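Local coordinates for Alpha/beta hydrolase family protein (Bacillus anthracis, PDB 3OOS) that probably catalyses the hydrolysis of a substrate that is not known, as a member of the alpha/beta hydrolase fold family, at residues E76-K79 with D80-I84; A105-Y108 with A109-Q113; Y211-R214 with Q215-K218; S240-I243 with A244-P248. All blocks are in the same frame, centred on the assembly; numbering follows the deposited sequence. Where two conformers were deposited one is given.

In the fold
All four contacts are local, so none closes a long loop. They follow one another along the chain, and none nests or crosses. Contact 1 lies on helix 74-87, ahead of strand 93-98. Contact 2 lies on the C-terminal half of helix 100-112, which leads on to strand 116-122. Contact 3 comes much later, where the chain turns into the short helix 214-217 before strand 224-229. Contact 4 ends helix 237-246, before the outermost strand 250-255. I78 and L81 of contact 1 pack on Y108 of contact 2. L106 of contact 2 then reaches L217 of contact 3 and I243 of contact 4. R214 and L217 join contacts 3 and 4.

Contact 1: E76-K79 with D80-I84; sequences ETIK and DLEAI
The carboxylate of D80 turns one flat face to the backbone oxygen of E76, one turn earlier on helix 74-87. E76 O stands almost straight above the plate, 3.4 Å from D80 CG. The side chain folds back along the helix because CG lies beside the backbone N (chi1 -74°). E76 O accepts from D80 N at 3.0 Å; the carboxylate only packs over that oxygen and makes no bond to it. OD1 of D80 forms a salt bridge with R12. The E76 carboxylate, brought round by a bent chain, forms a second salt bridge with R12.

The next face of the helix is apolar. I78 CD1 and L81 CD1 meet at 4.2 Å, three residues apart. L81 CG lies 3.5 Å from T77 O, the acceptor of the L81 N-H. Both I78 and L81 pack against helix 100-112. E82 lies a turn beyond I78, with its CG 3.3 Å from I78 O. Its chain then bends at chi2 (-72°) and leads away from this turn.

The acids E76 and D80 bring like charges to 5.6 Å, measured from E76 OE1 to D80 OD1. R12 pairs with both, and its positive charge probably offsets their repulsion. It thereby ties this helix to the turn between the first two strands.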
loop_
_atom_site.group_PDB
_atom_site.type_symbol
_atom_site.label_atom_id
_atom_site.label_comp_id
_atom_site.label_asym_id
_atom_site.label_seq_id
_atom_site.Cartn_x
_atom_site.Cartn_y
_atom_site.Cartn_z
ATOM N N GLU A 76 7.995 -13.783 -0.626
ATOM C CA GLU A 76 9.290 -13.546 0.026
ATOM C C GLU A 76 9.228 -12.297 0.905
ATOM O O GLU A 76 9.852 -12.243 1.968
ATOM C CB GLU A 76 10.423 -13.438 -1.001
ATOM C CG GLU A 76 10.791 -14.779 -1.654
ATOM C CD GLU A 76 11.296 -15.812 -0.656
ATOM O OE1 GLU A 76 12.291 -15.529 0.040
ATOM O OE2 GLU A 76 10.701 -16.910 -0.570
ATOM N N THR A 77 8.453 -11.309 0.460
ATOM C CA THR A 77 8.187 -10.103 1.244
ATOM C C THR A 77 7.542 -10.457 2.592
ATOM O O THR A 77 7.955 -9.948 3.642
ATOM C CB THR A 77 7.289 -9.112 0.464
ATOM O OG1 THR A 77 7.933 -8.744 -0.764
ATOM C CG2 THR A 77 7.003 -7.860 1.286
ATOM N N ILE A 78 6.540 -11.334 2.561
ATOM C CA ILE A 78 5.874 -11.766 3.795
ATOM C C ILE A 78 6.855 -12.449 4.754
ATOM O O ILE A 78 6.824 -12.199 5.963
ATOM C CB ILE A 78 4.622 -12.651 3.519
ATOM C CG1 ILE A 78 3.580 -11.879 2.700
ATOM C CG2 ILE A 78 3.987 -13.142 4.832
ATOM C CD1 ILE A 78 3.302 -10.461 3.180
ATOM N N LYS A 79 7.732 -13.291 4.208
ATOM C CA LYS A 79 8.772 -13.944 5.003
ATOM C C LYS A 79 9.700 -12.918 5.664
ATOM O O LYS A 79 10.098 -13.089 6.818
ATOM C CB LYS A 79 9.566 -14.926 4.142
ATOM C CG LYS A 79 8.722 -16.049 3.563
ATOM C CD LYS A 79 9.551 -16.941 2.657
ATOM C CE LYS A 79 8.736 -18.121 2.158
ATOM N NZ LYS A 79 8.321 -19.002 3.283
ATOM N N ASP A 80 10.025 -11.852 4.931
ATOM C CA ASP A 80 10.828 -10.741 5.464
ATOM C C ASP A 80 10.100 -10.023 6.600
ATOM O O ASP A 80 10.685 -9.769 7.656
ATOM C CB ASP A 80 11.183 -9.736 4.360
ATOM C CG ASP A 80 12.257 -10.250 3.412
ATOM O OD1 ASP A 80 12.833 -11.332 3.656
ATOM O OD2 ASP A 80 12.530 -9.550 2.412
ATOM N N LEU A 81 8.823 -9.707 6.385
ATOM C CA LEU A 81 8.020 -9.046 7.417
ATOM C C LEU A 81 7.866 -9.920 8.662
ATOM O O LEU A 81 7.889 -9.422 9.788
ATOM C CB LEU A 81 6.648 -8.627 6.871
ATOM C CG LEU A 81 6.674 -7.523 5.803
ATOM C CD1 LEU A 81 5.283 -7.305 5.221
ATOM C CD2 LEU A 81 7.252 -6.212 6.350
ATOM N N GLU A 82 7.716 -11.223 8.445
ATOM C CA GLU A 82 7.628 -12.174 9.548
ATOM C C GLU A 82 8.927 -12.230 10.355
ATOM O O GLU A 82 8.897 -12.313 11.588
ATOM C CB GLU A 82 7.231 -13.556 9.024
ATOM C CG GLU A 82 5.745 -13.669 8.721
ATOM C CD GLU A 82 4.903 -13.717 9.982
ATOM O OE1 GLU A 82 4.721 -14.826 10.529
ATOM O OE2 GLU A 82 4.430 -12.646 10.427
ATOM N N ALA A 83 10.061 -12.153 9.660
ATOM C CA ALA A 83 11.367 -12.124 10.318
ATOM C C ALA A 83 11.541 -10.854 11.152
ATOM O O ALA A 83 12.112 -10.901 12.241
ATOM C CB ALA A 83 12.496 -12.264 9.291
ATOM N N ILE A 84 11.041 -9.729 10.642
ATOM C CA ILE A 84 11.075 -8.466 11.387
ATOM C C ILE A 84 10.205 -8.587 12.637
ATOM O O ILE A 84 10.643 -8.247 13.740
ATOM C CB ILE A 84 10.633 -7.269 10.510
ATOM C CG1 ILE A 84 11.661 -7.043 9.392
ATOM C CG2 ILE A 84 10.443 -5.998 11.359
ATOM C CD1 ILE A 84 11.211 -6.085 8.303
#

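Contact 2: A105-Y108 with A109-Q113; sequences ALVY and ATEAQ
With V107 CG1 anti to the backbone N (chi1 178°), that methyl lies beside E111, and the two side chains point the same way. They belong to the last turns of helix 100-112, the helix of a beta-alpha-beta unit between strands 93-98 and 116-122. It follows what is probably the nucleophile elbow of the alpha/beta hydrolase fold, a GxSxG pattern at G97, S99 and G101.

V107 CG1 comes 3.9 Å from E111 CG. The edge of the Y108 ring, near its plane, meets the methyl of A112. Y108 CE1 and A112 CB are 4.1 Å apart.

The i to i+4 backbone bonds run on to A112, whose N donates to Y108 O at 2.8 Å. Inside the protein the ring of Y108 meets F95, their planes at about 55°. Its hydroxyl is bonded to E82 and W93, which together with the packing hold the ring in place between this helix and helix 74-87. A109 turns its methyl to strand 116-122.

T110 has chi1 at 61°, which turns its hydroxyl back over the previous turn. T110 OG1 lies 3.2 Å from V107 O and 3.4 Å from L106 O, while T110 CG2 sits 3.3 Å from L106 O.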
loop_
_atom_site.group_PDB
_atom_site.type_symbol
_atom_site.label_atom_id
_atom_site.label_comp_id
_atom_site.label_asym_id
_atom_site.label_seq_id
_atom_site.Cartn_x
_atom_site.Cartn_y
_atom_site.Cartn_z
ATOM N N ALA A 105 -1.195 -6.907 1.703
ATOM C CA ALA A 105 -1.975 -7.232 2.907
ATOM C C ALA A 105 -2.757 -8.534 2.750
ATOM O O ALA A 105 -2.788 -9.365 3.663
ATOM C CB ALA A 105 -2.924 -6.087 3.258
ATOM N N LEU A 106 -3.391 -8.699 1.593
ATOM C CA LEU A 106 -4.167 -9.902 1.313
ATOM C C LEU A 106 -3.275 -11.136 1.269
ATOM O O LEU A 106 -3.650 -12.189 1.779
ATOM C CB LEU A 106 -4.969 -9.753 0.016
ATOM C CG LEU A 106 -6.027 -8.637 0.021
ATOM C CD1 LEU A 106 -6.631 -8.464 -1.370
ATOM C CD2 LEU A 106 -7.135 -8.876 1.063
ATOM N N VAL A 107 -2.093 -10.998 0.676
ATOM C CA VAL A 107 -1.126 -12.097 0.648
ATOM C C VAL A 107 -0.576 -12.396 2.051
ATOM O O VAL A 107 -0.382 -13.556 2.396
ATOM C CB VAL A 107 -0.006 -11.858 -0.400
ATOM C CG1 VAL A 107 1.028 -12.986 -0.372
ATOM C CG2 VAL A 107 -0.621 -11.752 -1.795
ATOM N N TYR A 108 -0.356 -11.366 2.872
ATOM C CA TYR A 108 0.029 -11.603 4.271
ATOM C C TYR A 108 -1.018 -12.488 4.956
ATOM O O TYR A 108 -0.677 -13.464 5.641
ATOM C CB TYR A 108 0.200 -10.280 5.036
ATOM C CG TYR A 108 1.212 -10.306 6.178
ATOM C CD1 TYR A 108 1.416 -11.454 6.957
ATOM C CD2 TYR A 108 1.951 -9.166 6.491
ATOM C CE1 TYR A 108 2.343 -11.463 8.007
ATOM C CE2 TYR A 108 2.872 -9.161 7.536
ATOM C CZ TYR A 108 3.066 -10.306 8.287
ATOM O OH TYR A 108 3.987 -10.282 9.317
ATOM N N ALA A 109 -2.291 -12.160 4.741
ATOM C CA ALA A 109 -3.388 -12.926 5.331
ATOM C C ALA A 109 -3.438 -14.367 4.812
ATOM O O ALA A 109 -3.619 -15.306 5.589
ATOM C CB ALA A 109 -4.713 -12.215 5.103
ATOM N N THR A 110 -3.263 -14.556 3.510
ATOM C CA THR A 110 -3.371 -15.906 2.953
ATOM C C THR A 110 -2.174 -16.800 3.310
ATOM O O THR A 110 -2.323 -18.016 3.449
ATOM C CB THR A 110 -3.616 -15.904 1.429
ATOM O OG1 THR A 110 -2.522 -15.266 0.761
ATOM C CG2 THR A 110 -4.926 -15.179 1.091
ATOM N N GLU A 111 -0.997 -16.199 3.455
ATOM C CA GLU A 111 0.203 -16.960 3.796
ATOM C C GLU A 111 0.333 -17.175 5.299
ATOM O O GLU A 111 0.676 -18.273 5.746
ATOM C CB GLU A 111 1.461 -16.259 3.272
ATOM C CG GLU A 111 1.596 -16.257 1.758
ATOM C CD GLU A 111 2.236 -17.523 1.218
ATOM O OE1 GLU A 111 3.363 -17.857 1.644
ATOM O OE2 GLU A 111 1.618 -18.176 0.352
ATOM N N ALA A 112 0.056 -16.127 6.074
ATOM C CA ALA A 112 0.410 -16.107 7.498
ATOM C C ALA A 112 -0.589 -15.394 8.406
ATOM O O ALA A 112 -0.189 -14.630 9.288
ATOM C CB ALA A 112 1.815 -15.494 7.671
ATOM N N GLN A 113 -1.882 -15.662 8.222
ATOM C CA GLN A 113 -2.908 -14.972 9.015
ATOM C C GLN A 113 -2.768 -15.189 10.517
ATOM O O GLN A 113 -3.192 -14.346 11.304
ATOM C CB GLN A 113 -4.333 -15.328 8.562
ATOM C CG GLN A 113 -4.711 -16.795 8.708
ATOM C CD GLN A 113 -6.160 -17.057 8.340
ATOM O OE1 GLN A 113 -7.069 -16.398 8.843
ATOM N NE2 GLN A 113 -6.380 -18.027 7.461
#

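Contact 3: Y211-R214 with Q215-K218; sequences YDVR and QKLK
L217 folds back over V213, one turn earlier. Its CB lies 3.6 Å from R214 O. CG comes closer to the backbone, 3.3 Å from V213 O, the acceptor of the L217 N-H. CG and CD2 then meet the V213 methyl CG2, each at 4.1 Å. Further out, the isobutyl group packs on L106 and L246, between two larger helices.

Just before the helix, R214 grips D212 side-on. NE gives a bond of 2.9 Å to D212 OD1, and NH2 one of 2.8 Å to D212 OD2. The carboxylate carbon lies in the guanidinium plane. Yet the two plates are not coplanar, since NH2 meets OD2 from 44° above the carboxylate plane. A bend at chi3 (-68°) brings the guanidinium round to this partner.

The backbone N of R214 also reaches D212 OD1, at 3.1 Å. It comes from the opposite face to NE, so one oxygen takes two donors. K216 NZ donates to a water that is weakly bonded to D212 O.

An aspartate oxygen bonded to the backbone N two residues on is an Asx turn, here leading into the short helix 214-217.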
loop_
_atom_site.group_PDB
_atom_site.type_symbol
_atom_site.label_atom_id
_atom_site.label_comp_id
_atom_site.label_asym_id
_atom_site.label_seq_id
_atom_site.Cartn_x
_atom_site.Cartn_y
_atom_site.Cartn_z
ATOM N N TYR A 211 -1.237 -12.959 -10.187
ATOM C CA TYR A 211 -1.891 -12.493 -8.966
ATOM C C TYR A 211 -3.383 -12.826 -8.917
ATOM O O TYR A 211 -4.171 -12.322 -9.720
ATOM C CB TYR A 211 -1.651 -10.992 -8.725
ATOM C CG TYR A 211 -2.389 -10.480 -7.507
ATOM C CD1 TYR A 211 -2.101 -10.982 -6.237
ATOM C CD2 TYR A 211 -3.390 -9.515 -7.626
ATOM C CE1 TYR A 211 -2.782 -10.532 -5.112
ATOM C CE2 TYR A 211 -4.084 -9.058 -6.504
ATOM C CZ TYR A 211 -3.771 -9.572 -5.250
ATOM O OH TYR A 211 -4.443 -9.135 -4.135
ATOM N N ASP A 212 -3.750 -13.683 -7.965
ATOM C CA ASP A 212 -5.142 -14.067 -7.734
ATOM C C ASP A 212 -5.237 -14.799 -6.402
ATOM O O ASP A 212 -4.684 -15.889 -6.244
ATOM C CB ASP A 212 -5.663 -14.954 -8.876
ATOM C CG ASP A 212 -7.162 -15.223 -8.787
ATOM O OD1 ASP A 212 -7.830 -14.692 -7.872
ATOM O OD2 ASP A 212 -7.676 -15.971 -9.650
ATOM N N VAL A 213 -5.935 -14.184 -5.448
ATOM C CA VAL A 213 -6.152 -14.774 -4.126
ATOM C C VAL A 213 -7.644 -14.926 -3.791
ATOM O O VAL A 213 -8.000 -15.172 -2.644
ATOM C CB VAL A 213 -5.428 -13.971 -3.003
ATOM C CG1 VAL A 213 -3.913 -13.999 -3.207
ATOM C CG2 VAL A 213 -5.948 -12.526 -2.923
ATOM N N ARG A 214 -8.506 -14.795 -4.798
ATOM C CA ARG A 214 -9.960 -14.785 -4.573
ATOM C C ARG A 214 -10.477 -15.981 -3.777
ATOM O O ARG A 214 -11.247 -15.813 -2.832
ATOM C CB ARG A 214 -10.720 -14.675 -5.895
ATOM C CG ARG A 214 -10.668 -13.288 -6.515
ATOM C CD ARG A 214 -11.276 -13.290 -7.909
ATOM N NE ARG A 214 -10.461 -14.049 -8.861
ATOM C CZ ARG A 214 -10.765 -14.225 -10.144
ATOM N NH1 ARG A 214 -11.874 -13.698 -10.650
ATOM N NH2 ARG A 214 -9.955 -14.929 -10.927
ATOM N N GLN A 215 -10.058 -17.183 -4.162
ATOM C CA GLN A 215 -10.539 -18.388 -3.494
ATOM C C GLN A 215 -9.968 -18.506 -2.085
ATOM O O GLN A 215 -10.672 -18.895 -1.151
ATOM C CB GLN A 215 -10.237 -19.643 -4.320
ATOM C CG GLN A 215 -11.000 -19.724 -5.645
ATOM C CD GLN A 215 -12.518 -19.733 -5.469
ATOM O OE1 GLN A 215 -13.051 -20.356 -4.547
ATOM N NE2 GLN A 215 -13.218 -19.040 -6.363
ATOM N N LYS A 216 -8.700 -18.141 -1.932
ATOM C CA LYS A 216 -8.054 -18.210 -0.627
ATOM C C LYS A 216 -8.649 -17.222 0.376
ATOM O O LYS A 216 -8.610 -17.476 1.578
ATOM C CB LYS A 216 -6.537 -18.033 -0.750
ATOM C CG LYS A 216 -5.825 -19.295 -1.242
ATOM C CD LYS A 216 -4.296 -19.186 -1.165
ATOM C CE LYS A 216 -3.724 -18.189 -2.169
ATOM N NZ LYS A 216 -4.031 -18.553 -3.591
ATOM N N LEU A 217 -9.220 -16.118 -0.109
ATOM C CA LEU A 217 -9.817 -15.119 0.791
ATOM C C LEU A 217 -10.977 -15.669 1.624
ATOM O O LEU A 217 -11.233 -15.189 2.731
ATOM C CB LEU A 217 -10.271 -13.871 0.030
ATOM C CG LEU A 217 -9.184 -12.942 -0.520
ATOM C CD1 LEU A 217 -9.836 -11.678 -1.047
ATOM C CD2 LEU A 217 -8.121 -12.604 0.526
ATOM N N LYS A 218 -11.658 -16.683 1.092
ATOM C CA LYS A 218 -12.783 -17.315 1.778
ATOM C C LYS A 218 -12.337 -18.030 3.056
ATOM O O LYS A 218 -13.158 -18.368 3.915
ATOM C CB LYS A 218 -13.496 -18.291 0.833
ATOM C CG LYS A 218 -14.072 -17.632 -0.417
ATOM C CD LYS A 218 -14.640 -18.655 -1.390
ATOM C CE LYS A 218 -15.588 -17.998 -2.383
ATOM N NZ LYS A 218 -15.936 -18.896 -3.516
HETATM O O HOH W 1 -1.905 -16.718 -4.407
#

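Contact 4: S240-I243 with A244-P248; sequences SCEI and ANLIP
The end of helix 237-246, in the beta-alpha-beta unit between strands 224-229 and 250-255, packs I243 against I247 and E242 against L246. Each pair is one turn apart and lies side by side, both members pointing the same way.

With I243 CG1 beside the backbone N (chi1 -68°), the branch methyl CG2 is anti to N and lies toward I247. I247 CD1 reaches that methyl at 3.8 Å. I247 CG1 lies 3.5 Å from I243 O, alongside the carbonyl that takes the I247 N-H. I243 and I247 both pack inward, onto strand 224-229.

E242 touches L246 through its aliphatic part. Its chain is extended, with CG turned away from the backbone N (chi1 175°). E242 CG meets L246 CD1 at 3.7 Å, and the carboxylate continues outward beside R214. L246 CG sits 3.3 Å from E242 O. L246 also packs on R214 of the short helix 214-217. This face of the helix therefore meets that neighbour, while A244 and S240 face the sheet.

Backbone bonds support each turn. A244 N reaches S240 O at 3.0 Å, with an N-H...O angle of 168°. I247 N still donates to I243 O at 3.1 Å, although I247 is the first residue to leave helical backbone angles.

The chain then turns toward strand 250-255. Strand 224-229, this helix and the parallel neighbouring strand 250-255 make a beta-alpha-beta crossover, a basic unit of the alpha/beta hydrolase fold.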
loop_
_atom_site.group_PDB
_atom_site.type_symbol
_atom_site.label_atom_id
_atom_site.label_comp_id
_atom_site.label_asym_id
_atom_site.label_seq_id
_atom_site.Cartn_x
_atom_site.Cartn_y
_atom_site.Cartn_z
ATOM N N SER A 240 -12.922 -3.570 -4.193
ATOM C CA SER A 240 -12.962 -3.550 -2.730
ATOM C C SER A 240 -14.234 -4.230 -2.230
ATOM O O SER A 240 -14.209 -4.920 -1.210
ATOM C CB SER A 240 -12.848 -2.127 -2.186
ATOM O OG SER A 240 -11.517 -1.637 -2.325
ATOM N N CYS A 241 -15.336 -4.048 -2.959
ATOM C CA CYS A 241 -16.579 -4.757 -2.639
ATOM C C CYS A 241 -16.371 -6.267 -2.694
ATOM O O CYS A 241 -16.829 -6.998 -1.808
ATOM C CB CYS A 241 -17.705 -4.351 -3.586
ATOM S SG CYS A 241 -18.242 -2.661 -3.368
ATOM N N GLU A 242 -15.662 -6.726 -3.728
ATOM C CA GLU A 242 -15.372 -8.148 -3.877
ATOM C C GLU A 242 -14.549 -8.674 -2.704
ATOM O O GLU A 242 -14.890 -9.702 -2.121
ATOM C CB GLU A 242 -14.648 -8.437 -5.195
ATOM C CG GLU A 242 -14.232 -9.901 -5.331
ATOM C CD GLU A 242 -13.612 -10.232 -6.670
ATOM O OE1 GLU A 242 -12.666 -9.534 -7.084
ATOM O OE2 GLU A 242 -14.068 -11.207 -7.302
ATOM N N ILE A 243 -13.469 -7.968 -2.365
ATOM C CA ILE A 243 -12.627 -8.355 -1.231
ATOM C C ILE A 243 -13.450 -8.506 0.052
ATOM O O ILE A 243 -13.361 -9.530 0.736
ATOM C CB ILE A 243 -11.472 -7.350 -0.997
ATOM C CG1 ILE A 243 -10.464 -7.407 -2.151
ATOM C CG2 ILE A 243 -10.770 -7.641 0.327
ATOM C CD1 ILE A 243 -9.531 -6.194 -2.214
ATOM N N ALA A 244 -14.250 -7.490 0.367
ATOM C CA ALA A 244 -15.047 -7.491 1.593
ATOM C C ALA A 244 -16.107 -8.591 1.612
ATOM O O ALA A 244 -16.429 -9.123 2.675
ATOM C CB ALA A 244 -15.681 -6.132 1.816
ATOM N N ASN A 245 -16.642 -8.934 0.441
ATOM C CA ASN A 245 -17.601 -10.034 0.345
ATOM C C ASN A 245 -16.953 -11.405 0.558
ATOM O O ASN A 245 -17.516 -12.270 1.240
ATOM C CB ASN A 245 -18.341 -10.005 -0.993
ATOM C CG ASN A 245 -19.267 -11.193 -1.164
ATOM O OD1 ASN A 245 -20.338 -11.258 -0.553
ATOM N ND2 ASN A 245 -18.849 -12.153 -1.981
ATOM N N LEU A 246 -15.769 -11.593 -0.020
ATOM C CA LEU A 246 -15.099 -12.895 0.005
ATOM C C LEU A 246 -14.565 -13.266 1.388
ATOM O O LEU A 246 -14.655 -14.422 1.803
ATOM C CB LEU A 246 -13.976 -12.947 -1.038
ATOM C CG LEU A 246 -14.414 -12.977 -2.507
ATOM C CD1 LEU A 246 -13.208 -12.855 -3.423
ATOM C CD2 LEU A 246 -15.228 -14.232 -2.834
ATOM N N ILE A 247 -14.019 -12.282 2.096
ATOM C CA ILE A 247 -13.488 -12.508 3.439
ATOM C C ILE A 247 -14.650 -12.583 4.439
ATOM O O ILE A 247 -15.420 -11.631 4.558
ATOM C CB ILE A 247 -12.491 -11.398 3.845
ATOM C CG1 ILE A 247 -11.291 -11.384 2.889
ATOM C CG2 ILE A 247 -12.026 -11.594 5.288
ATOM C CD1 ILE A 247 -10.356 -10.198 3.084
ATOM N N PRO A 248 -14.783 -13.721 5.153
ATOM C CA PRO A 248 -15.931 -13.937 6.043
ATOM C C PRO A 248 -16.153 -12.852 7.103
ATOM O O PRO A 248 -17.300 -12.479 7.353
ATOM C CB PRO A 248 -15.613 -15.278 6.714
ATOM C CG PRO A 248 -14.735 -15.981 5.759
ATOM C CD PRO A 248 -13.935 -14.924 5.047
#